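Local coordinates for protein RNA-dependent RNA Polymerase (Bombyx mori cytoplasmic polyhedrosis virus, PDB 6TZ0) that catalyses RNA-templated RNA synthesis, very probably making the viral plus-strand transcripts and the complementary minus strands of the double-stranded RNA genome, at residues T68-T76 / N232-D240; L7-R16 / A154-T163. One frame throughout, in Å; residues are numbered along the deposited sequence.

Contact 1: residues T68-T76 / N232-D240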
loop_
_atom_site.group_PDB
_atom_site.type_symbol
_atom_site.label_atom_id
_atom_site.label_comp_id
_atom_site.label_asym_id
_atom_site.label_seq_id
_atom_site.Cartn_x
_atom_site.Cartn_y
_atom_site.Cartn_z
ATOM N N THR A 68 -38.220 -12.974 20.185
ATOM C CA THR A 68 -39.113 -11.866 20.493
ATOM C C THR A 68 -38.448 -10.565 20.074
ATOM O O THR A 68 -37.279 -10.340 20.395
ATOM C CB THR A 68 -39.452 -11.834 21.992
ATOM O OG1 THR A 68 -40.087 -13.063 22.365
ATOM C CG2 THR A 68 -40.383 -10.681 22.324
ATOM N N VAL A 69 -39.186 -9.723 19.350
ATOM C CA VAL A 69 -38.674 -8.422 18.933
ATOM C C VAL A 69 -38.519 -7.535 20.161
ATOM O O VAL A 69 -39.489 -7.265 20.877
ATOM C CB VAL A 69 -39.601 -7.775 17.896
ATOM C CG1 VAL A 69 -39.107 -6.392 17.547
ATOM C CG2 VAL A 69 -39.695 -8.634 16.649
ATOM N N THR A 70 -37.293 -7.081 20.409
ATOM C CA THR A 70 -36.947 -6.302 21.591
ATOM C C THR A 70 -36.067 -5.133 21.176
ATOM O O THR A 70 -35.053 -5.327 20.499
ATOM C CB THR A 70 -36.218 -7.167 22.624
ATOM O OG1 THR A 70 -37.061 -8.257 23.015
ATOM C CG2 THR A 70 -35.860 -6.349 23.852
ATOM N N ILE A 71 -36.453 -3.926 21.571
ATOM C CA ILE A 71 -35.698 -2.714 21.292
ATOM C C ILE A 71 -35.445 -2.006 22.626
ATOM O O ILE A 71 -36.403 -1.730 23.348
ATOM C CB ILE A 71 -36.415 -1.779 20.313
ATOM C CG1 ILE A 71 -36.565 -2.470 18.960
ATOM C CG2 ILE A 71 -35.652 -0.490 20.131
ATOM C CD1 ILE A 71 -37.398 -1.725 17.991
ATOM N N PRO A 72 -34.203 -1.708 22.979
ATOM C CA PRO A 72 -33.919 -1.121 24.292
ATOM C C PRO A 72 -34.320 0.347 24.364
ATOM O O PRO A 72 -34.583 1.006 23.357
ATOM C CB PRO A 72 -32.404 -1.286 24.427
ATOM C CG PRO A 72 -31.913 -1.300 23.027
ATOM C CD PRO A 72 -32.970 -1.984 22.221
ATOM N N ASN A 73 -34.354 0.852 25.599
ATOM C CA ASN A 73 -34.833 2.208 25.842
ATOM C C ASN A 73 -33.820 3.249 25.387
ATOM O O ASN A 73 -34.198 4.380 25.068
ATOM C CB ASN A 73 -35.146 2.386 27.326
ATOM C CG ASN A 73 -36.067 3.559 27.597
ATOM O OD1 ASN A 73 -36.567 4.204 26.677
ATOM N ND2 ASN A 73 -36.283 3.850 28.871
ATOM N N GLU A 74 -32.537 2.883 25.325
ATOM C CA GLU A 74 -31.490 3.818 24.927
ATOM C C GLU A 74 -31.544 4.176 23.446
ATOM O O GLU A 74 -30.920 5.159 23.039
ATOM C CB GLU A 74 -30.116 3.236 25.253
ATOM C CG GLU A 74 -29.803 3.097 26.731
ATOM C CD GLU A 74 -30.300 1.795 27.330
ATOM O OE1 GLU A 74 -30.861 0.965 26.587
ATOM O OE2 GLU A 74 -30.123 1.596 28.548
ATOM N N ILE A 75 -32.259 3.407 22.635
ATOM C CA ILE A 75 -32.400 3.712 21.218
ATOM C C ILE A 75 -33.601 4.611 20.963
ATOM O O ILE A 75 -33.508 5.596 20.229
ATOM C CB ILE A 75 -32.484 2.400 20.410
ATOM C CG1 ILE A 75 -31.216 1.572 20.621
ATOM C CG2 ILE A 75 -32.682 2.675 18.932
ATOM C CD1 ILE A 75 -29.961 2.260 20.151
ATOM N N THR A 76 -34.746 4.292 21.571
ATOM C CA THR A 76 -35.932 5.125 21.393
ATOM C C THR A 76 -35.837 6.407 22.209
ATOM O O THR A 76 -36.314 7.459 21.773
ATOM C CB THR A 76 -37.189 4.345 21.772
ATOM O OG1 THR A 76 -37.105 3.941 23.141
ATOM C CG2 THR A 76 -37.337 3.116 20.900
ATOM N N ASN A 232 -31.778 -7.973 17.282
ATOM C CA ASN A 232 -31.721 -7.746 18.723
ATOM C C ASN A 232 -30.282 -7.617 19.200
ATOM O O ASN A 232 -29.979 -6.766 20.046
ATOM C CB ASN A 232 -32.408 -8.879 19.482
ATOM C CG ASN A 232 -33.895 -8.922 19.257
ATOM O OD1 ASN A 232 -34.538 -7.895 19.079
ATOM N ND2 ASN A 232 -34.460 -10.116 19.315
ATOM N N HIS A 233 -29.375 -8.429 18.644
ATOM C CA HIS A 233 -27.972 -8.323 19.029
ATOM C C HIS A 233 -27.343 -7.021 18.535
ATOM O O HIS A 233 -26.516 -6.427 19.237
ATOM C CB HIS A 233 -27.195 -9.537 18.519
ATOM C CG HIS A 233 -25.743 -9.526 18.888
ATOM N ND1 HIS A 233 -25.309 -9.616 20.193
ATOM C CD2 HIS A 233 -24.628 -9.472 18.123
ATOM C CE1 HIS A 233 -23.990 -9.589 20.218
ATOM N NE2 HIS A 233 -23.552 -9.509 18.975
ATOM N N PHE A 234 -27.724 -6.552 17.344
ATOM C CA PHE A 234 -27.151 -5.296 16.860
ATOM C C PHE A 234 -27.637 -4.106 17.680
ATOM O O PHE A 234 -26.854 -3.199 17.987
ATOM C CB PHE A 234 -27.456 -5.061 15.379
ATOM C CG PHE A 234 -26.725 -5.979 14.440
ATOM C CD1 PHE A 234 -25.342 -6.017 14.428
ATOM C CD2 PHE A 234 -27.408 -6.693 13.475
ATOM C CE1 PHE A 234 -24.663 -6.836 13.545
ATOM C CE2 PHE A 234 -26.735 -7.509 12.585
ATOM C CZ PHE A 234 -25.362 -7.575 12.619
ATOM N N LEU A 235 -28.914 -4.101 18.077
ATOM C CA LEU A 235 -29.397 -3.026 18.943
ATOM C C LEU A 235 -28.797 -3.106 20.346
ATOM O O LEU A 235 -28.546 -2.063 20.973
ATOM C CB LEU A 235 -30.920 -3.057 18.988
ATOM C CG LEU A 235 -31.533 -2.740 17.623
ATOM C CD1 LEU A 235 -33.020 -2.970 17.623
ATOM C CD2 LEU A 235 -31.208 -1.320 17.206
ATOM N N HIS A 236 -28.525 -4.322 20.837
ATOM C CA HIS A 236 -27.814 -4.461 22.104
ATOM C C HIS A 236 -26.400 -3.907 22.024
ATOM O O HIS A 236 -25.901 -3.316 22.986
ATOM C CB HIS A 236 -27.762 -5.922 22.536
ATOM C CG HIS A 236 -26.921 -6.142 23.751
ATOM N ND1 HIS A 236 -27.343 -5.807 25.018
ATOM C CD2 HIS A 236 -25.661 -6.618 23.888
ATOM C CE1 HIS A 236 -26.391 -6.089 25.887
ATOM N NE2 HIS A 236 -25.361 -6.586 25.228
ATOM N N CYS A 237 -25.726 -4.111 20.894
ATOM C CA CYS A 237 -24.392 -3.542 20.750
ATOM C C CYS A 237 -24.450 -2.031 20.591
ATOM O O CYS A 237 -23.519 -1.330 20.999
ATOM C CB CYS A 237 -23.669 -4.177 19.567
ATOM S SG CYS A 237 -23.308 -5.924 19.792
ATOM N N ALA A 238 -25.536 -1.516 20.026
ATOM C CA ALA A 238 -25.717 -0.077 19.883
ATOM C C ALA A 238 -26.247 0.600 21.136
ATOM O O ALA A 238 -26.444 1.818 21.110
ATOM C CB ALA A 238 -26.672 0.215 18.739
ATOM N N LYS A 239 -26.512 -0.163 22.201
ATOM C CA LYS A 239 -27.005 0.403 23.458
ATOM C C LYS A 239 -26.057 1.452 24.050
ATOM O O LYS A 239 -26.509 2.448 24.621
ATOM C CB LYS A 239 -27.247 -0.731 24.449
ATOM C CG LYS A 239 -27.904 -0.336 25.737
ATOM C CD LYS A 239 -28.094 -1.547 26.625
ATOM C CE LYS A 239 -29.195 -2.432 26.080
ATOM N NZ LYS A 239 -29.503 -3.563 26.992
ATOM N N ASP A 240 -24.746 1.255 23.924
ATOM C CA ASP A 240 -23.784 2.262 24.368
ATOM C C ASP A 240 -22.971 2.827 23.212
ATOM O O ASP A 240 -22.993 4.038 22.974
ATOM C CB ASP A 240 -22.854 1.656 25.428
ATOM C CG ASP A 240 -21.986 2.689 26.133
ATOM O OD1 ASP A 240 -22.126 3.905 25.894
ATOM O OD2 ASP A 240 -21.136 2.273 26.941
#
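Asn-232 grips the backbone of Thr-68 and Thr-70 with both ends of its carboxamide, a compact example of how one amide side chain can fasten an irregular strand exit to a helix. The setting is the N-terminal domain of the polymerase, where the chain leaving strand 64-68 runs over the last turns of helix 224-237 before it enters the short helix 73-76. ND2 of Asn-232 donates to Thr-68 O at 3.0 Å, and OD1 accepts from Thr-70 N at 3.2 Å. The first bond is bent, 141° at the hydrogen, with the Thr-68 oxygen off the amide plane; the second is straighter. The asparagine CG stands anti to its own carbonyl carbon (chi1 -67°), which brings the amide from the helix to the strand end. A second partner, the hydroxyl of Tyr-170 in helix 166-175, also bonds to OD1, while Thr-68 OG1 is held by Asp-54.

One helical turn on, Leu-235 takes over with apolar contacts. Its CD1 methyl lies 3.8 Å from Ile-71 CG1, and its CB packs against Pro-72 CD, the two side chains crossing at about a right angle. Tyr-170 and Phe-206 also pack on this leucine. Pro-72 sits at the N-cap of helix 73-76, and from the helix that follows Glu-74 and Ile-75 both point their CB atoms at the end of the longer helix.

Ile-75 sets CD1 against the Ala-238 methyl, 4.1 Å from its CB. Beside it the aliphatic part of Lys-239 meets Pro-72 and Glu-74. Extended as far as CD and then bent (chi3 -72°), it lays CE 3.8 Å from Pro-72 CB. The carboxylate of Glu-74 rests against the lysine's methylenes, with OE1 3.3 Å from Lys-239 CG but 4.7 Å from NZ.

Contact 2: residues L7-R16 / A154-T163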
loop_
_atom_site.group_PDB
_atom_site.type_symbol
_atom_site.label_atom_id
_atom_site.label_comp_id
_atom_site.label_asym_id
_atom_site.label_seq_id
_atom_site.Cartn_x
_atom_site.Cartn_y
_atom_site.Cartn_z
ATOM N N LEU A 7 -46.657 -4.898 -4.236
ATOM C CA LEU A 7 -45.666 -5.781 -4.842
ATOM C C LEU A 7 -45.809 -7.240 -4.441
ATOM O O LEU A 7 -45.410 -8.114 -5.216
ATOM C CB LEU A 7 -44.260 -5.298 -4.507
ATOM C CG LEU A 7 -43.810 -4.085 -5.313
ATOM C CD1 LEU A 7 -42.546 -3.524 -4.741
ATOM C CD2 LEU A 7 -43.573 -4.502 -6.746
ATOM N N TYR A 8 -46.359 -7.532 -3.271
ATOM C CA TYR A 8 -46.571 -8.915 -2.869
ATOM C C TYR A 8 -47.872 -9.490 -3.406
ATOM O O TYR A 8 -48.215 -10.627 -3.073
ATOM C CB TYR A 8 -46.516 -9.045 -1.343
ATOM C CG TYR A 8 -47.547 -8.254 -0.574
ATOM C CD1 TYR A 8 -47.320 -6.925 -0.245
ATOM C CD2 TYR A 8 -48.718 -8.851 -0.125
ATOM C CE1 TYR A 8 -48.245 -6.205 0.466
ATOM C CE2 TYR A 8 -49.646 -8.137 0.589
ATOM C CZ TYR A 8 -49.402 -6.816 0.887
ATOM O OH TYR A 8 -50.324 -6.089 1.605
ATOM N N ASN A 9 -48.586 -8.744 -4.246
ATOM C CA ASN A 9 -49.830 -9.204 -4.842
ATOM C C ASN A 9 -49.805 -9.154 -6.362
ATOM O O ASN A 9 -50.850 -9.343 -6.990
ATOM C CB ASN A 9 -51.003 -8.380 -4.318
ATOM C CG ASN A 9 -51.307 -8.670 -2.880
ATOM O OD1 ASN A 9 -51.292 -9.824 -2.455
ATOM N ND2 ASN A 9 -51.582 -7.627 -2.109
ATOM N N THR A 10 -48.654 -8.894 -6.968
ATOM C CA THR A 10 -48.570 -8.910 -8.417
ATOM C C THR A 10 -48.520 -10.342 -8.929
ATOM O O THR A 10 -48.241 -11.288 -8.189
ATOM C CB THR A 10 -47.343 -8.142 -8.903
ATOM O OG1 THR A 10 -46.159 -8.731 -8.356
ATOM C CG2 THR A 10 -47.420 -6.710 -8.466
ATOM N N ILE A 11 -48.807 -10.495 -10.221
ATOM C CA ILE A 11 -48.750 -11.813 -10.839
ATOM C C ILE A 11 -47.321 -12.247 -11.139
ATOM O O ILE A 11 -47.085 -13.433 -11.394
ATOM C CB ILE A 11 -49.625 -11.838 -12.101
ATOM C CG1 ILE A 11 -49.242 -10.697 -13.035
ATOM C CG2 ILE A 11 -51.089 -11.749 -11.732
ATOM C CD1 ILE A 11 -49.950 -10.740 -14.363
ATOM N N PHE A 12 -46.358 -11.325 -11.113
ATOM C CA PHE A 12 -44.959 -11.729 -11.156
ATOM C C PHE A 12 -44.512 -12.349 -9.842
ATOM O O PHE A 12 -43.683 -13.264 -9.845
ATOM C CB PHE A 12 -44.071 -10.538 -11.503
ATOM C CG PHE A 12 -42.604 -10.808 -11.330
ATOM C CD1 PHE A 12 -41.942 -11.670 -12.183
ATOM C CD2 PHE A 12 -41.890 -10.200 -10.313
ATOM C CE1 PHE A 12 -40.597 -11.930 -12.019
ATOM C CE2 PHE A 12 -40.545 -10.452 -10.144
ATOM C CZ PHE A 12 -39.898 -11.318 -10.999
ATOM N N SER A 13 -45.049 -11.882 -8.714
ATOM C CA SER A 13 -44.647 -12.419 -7.420
ATOM C C SER A 13 -45.118 -13.850 -7.212
ATOM O O SER A 13 -44.574 -14.547 -6.351
ATOM C CB SER A 13 -45.182 -11.547 -6.291
ATOM O OG SER A 13 -46.587 -11.661 -6.204
ATOM N N GLU A 14 -46.109 -14.306 -7.978
ATOM C CA GLU A 14 -46.604 -15.665 -7.859
ATOM C C GLU A 14 -46.118 -16.600 -8.955
ATOM O O GLU A 14 -46.085 -17.812 -8.730
ATOM C CB GLU A 14 -48.138 -15.666 -7.831
ATOM C CG GLU A 14 -48.785 -15.144 -9.086
ATOM C CD GLU A 14 -50.288 -15.061 -8.965
ATOM O OE1 GLU A 14 -50.814 -15.400 -7.885
ATOM O OE2 GLU A 14 -50.942 -14.649 -9.946
ATOM N N THR A 15 -45.716 -16.078 -10.111
ATOM C CA THR A 15 -45.256 -16.908 -11.215
ATOM C C THR A 15 -43.760 -16.830 -11.458
ATOM O O THR A 15 -43.196 -17.783 -11.999
ATOM C CB THR A 15 -45.980 -16.526 -12.510
ATOM O OG1 THR A 15 -45.698 -15.160 -12.829
ATOM C CG2 THR A 15 -47.471 -16.694 -12.349
ATOM N N ARG A 16 -43.126 -15.711 -11.083
ATOM C CA ARG A 16 -41.696 -15.435 -11.277
ATOM C C ARG A 16 -41.289 -15.520 -12.743
ATOM O O ARG A 16 -40.161 -15.888 -13.067
ATOM C CB ARG A 16 -40.824 -16.339 -10.403
ATOM C CG ARG A 16 -41.045 -16.101 -8.925
ATOM C CD ARG A 16 -40.176 -16.984 -8.060
ATOM N NE ARG A 16 -40.512 -16.837 -6.649
ATOM C CZ ARG A 16 -39.955 -17.538 -5.670
ATOM N NH1 ARG A 16 -39.020 -18.433 -5.947
ATOM N NH2 ARG A 16 -40.328 -17.341 -4.417
ATOM N N ALA A 154 -38.669 -4.616 -1.081
ATOM C CA ALA A 154 -39.395 -5.048 -2.272
ATOM C C ALA A 154 -39.016 -6.463 -2.685
ATOM O O ALA A 154 -39.886 -7.262 -3.060
ATOM C CB ALA A 154 -39.122 -4.085 -3.420
ATOM N N SER A 155 -37.720 -6.788 -2.612
ATOM C CA SER A 155 -37.275 -8.138 -2.940
ATOM C C SER A 155 -37.834 -9.163 -1.964
ATOM O O SER A 155 -38.290 -10.237 -2.380
ATOM C CB SER A 155 -35.752 -8.195 -2.952
ATOM O OG SER A 155 -35.256 -8.005 -1.645
ATOM N N LEU A 156 -37.832 -8.836 -0.665
ATOM C CA LEU A 156 -38.397 -9.743 0.335
ATOM C C LEU A 156 -39.899 -9.934 0.147
ATOM O O LEU A 156 -40.413 -11.048 0.323
ATOM C CB LEU A 156 -38.096 -9.219 1.733
ATOM C CG LEU A 156 -36.693 -9.314 2.309
ATOM C CD1 LEU A 156 -36.552 -8.332 3.424
ATOM C CD2 LEU A 156 -36.505 -10.695 2.870
ATOM N N ASP A 157 -40.612 -8.867 -0.232
ATOM C CA ASP A 157 -42.055 -8.966 -0.440
ATOM C C ASP A 157 -42.388 -9.835 -1.641
ATOM O O ASP A 157 -43.311 -10.651 -1.587
ATOM C CB ASP A 157 -42.674 -7.583 -0.630
ATOM C CG ASP A 157 -42.690 -6.772 0.634
ATOM O OD1 ASP A 157 -42.661 -7.368 1.725
ATOM O OD2 ASP A 157 -42.768 -5.534 0.532
ATOM N N VAL A 158 -41.653 -9.666 -2.742
ATOM C CA VAL A 158 -41.960 -10.442 -3.941
ATOM C C VAL A 158 -41.544 -11.901 -3.761
ATOM O O VAL A 158 -42.225 -12.814 -4.245
ATOM C CB VAL A 158 -41.314 -9.780 -5.171
ATOM C CG1 VAL A 158 -41.475 -10.612 -6.426
ATOM C CG2 VAL A 158 -41.957 -8.442 -5.389
ATOM N N TRP A 159 -40.468 -12.153 -3.008
ATOM C CA TRP A 159 -40.069 -13.539 -2.778
ATOM C C TRP A 159 -41.054 -14.261 -1.864
ATOM O O TRP A 159 -41.523 -15.355 -2.194
ATOM C CB TRP A 159 -38.668 -13.609 -2.184
ATOM C CG TRP A 159 -38.134 -15.016 -2.084
ATOM C CD1 TRP A 159 -38.256 -15.863 -1.024
ATOM C CD2 TRP A 159 -37.355 -15.713 -3.062
ATOM N NE1 TRP A 159 -37.639 -17.053 -1.294
ATOM C CE2 TRP A 159 -37.072 -16.986 -2.538
ATOM C CE3 TRP A 159 -36.882 -15.392 -4.336
ATOM C CZ2 TRP A 159 -36.337 -17.933 -3.239
ATOM C CZ3 TRP A 159 -36.154 -16.330 -5.027
ATOM C CH2 TRP A 159 -35.888 -17.585 -4.479
ATOM N N TYR A 160 -41.385 -13.674 -0.716
ATOM C CA TYR A 160 -42.214 -14.390 0.246
ATOM C C TYR A 160 -43.708 -14.174 0.064
ATOM O O TYR A 160 -44.488 -14.752 0.827
ATOM C CB TYR A 160 -41.799 -14.014 1.667
ATOM C CG TYR A 160 -40.497 -14.654 2.058
ATOM C CD1 TYR A 160 -40.470 -15.941 2.568
ATOM C CD2 TYR A 160 -39.294 -13.997 1.861
ATOM C CE1 TYR A 160 -39.286 -16.541 2.911
ATOM C CE2 TYR A 160 -38.101 -14.593 2.198
ATOM C CZ TYR A 160 -38.107 -15.866 2.720
ATOM O OH TYR A 160 -36.921 -16.463 3.059
ATOM N N GLN A 161 -44.117 -13.320 -0.883
ATOM C CA GLN A 161 -45.505 -13.080 -1.309
ATOM C C GLN A 161 -46.402 -12.506 -0.213
ATOM O O GLN A 161 -47.595 -12.299 -0.440
ATOM C CB GLN A 161 -46.156 -14.340 -1.887
ATOM C CG GLN A 161 -45.530 -14.841 -3.159
ATOM C CD GLN A 161 -46.260 -16.041 -3.717
ATOM O OE1 GLN A 161 -47.280 -16.464 -3.182
ATOM N NE2 GLN A 161 -45.716 -16.623 -4.774
ATOM N N THR A 162 -45.867 -12.245 0.977
ATOM C CA THR A 162 -46.617 -11.700 2.093
ATOM C C THR A 162 -45.830 -10.535 2.659
ATOM O O THR A 162 -44.657 -10.339 2.332
ATOM C CB THR A 162 -46.861 -12.716 3.220
ATOM O OG1 THR A 162 -45.609 -13.091 3.801
ATOM C CG2 THR A 162 -47.579 -13.958 2.713
ATOM N N THR A 163 -46.482 -9.768 3.517
ATOM C CA THR A 163 -45.849 -8.603 4.104
ATOM C C THR A 163 -45.635 -8.730 5.609
ATOM O O THR A 163 -45.122 -7.793 6.224
ATOM C CB THR A 163 -46.677 -7.356 3.778
ATOM O OG1 THR A 163 -45.964 -6.185 4.182
ATOM C CG2 THR A 163 -48.020 -7.400 4.481
#
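The chain around Tyr-8 and the short helix 11-15 lie against the C-terminal end of helix 145-160, the backbones closing to 4.6 Å between the CA atoms of Tyr-8 and Gln-161. Here Tyr-8 CB rests against the carbonyl oxygens of Asp-157 and Gln-161. Gln-161, which leaves the helix with positive phi, extends its chain across the gap, and NE2 donates to Ser-13 O at 2.8 Å; the bond is bent, 131° at the hydrogen, and the acceptor lies off the amide plane.

Arg-16, likewise just past a helix end with positive phi, stretches fully from CG to NE and spreads its guanidinium over one face of the Trp-159 indole. CZ stands 3.9 Å from the centroid of the six-membered ring, 9° off its normal, in a cation-pi stack whose planes are 28° apart. NH2 also makes a weak bond to Trp-159 O, a second hold on the same residue. The indole also packs on helices 774-786 and 206-218.

Between these polar ends, Val-158 fills the middle: CG1 meets Phe-12 CE2 and Ser-13 CB, whereas CG2 lies beside Leu-7. Farther back, Leu-7 CD1 reaches Ala-154 CB at 3.7 Å. At the other extremity Thr-163 places CB over one face of the Tyr-8 ring, 4.0 Å from its centroid, a CH-pi contact, while Gln-161 O comes to that ring's edge.

Thr-10 N-caps the short helix, its OG1 accepting weakly from Ser-13 N as Ser-13 OG donates to Thr-10 O at 2.6 Å. Arg-147, which binds ATP in another structure of this protein, lies in helix 145-160, its side chain about 10 Å from that of Ala-154. An N-capped short helix and an arginine-tryptophan cation-pi stack thus join the N-terminal segment to that helix's C-terminal end.

How the contacts relate
Followed from the N terminus, the segments alternate: 7-16, then 68-76, then 154-163 and finally 232-240. Contact 2 closes a loop of 137 residues when helix 145-160 returns to the first residues of the model; contact 1 closes one of 155 residues, opened within the first loop and completed after it. The two closures therefore cross. They remain separate in space, with centres 30 Å apart and nearest atoms about 12 Å apart. Contact 2 anchors the N-terminal end to helix 145-160, and contact 1 ties the exit of strand 64-68 to helix 224-237. Helix 206-218 touches both, packing against Leu-235 in one and Trp-159 in the other.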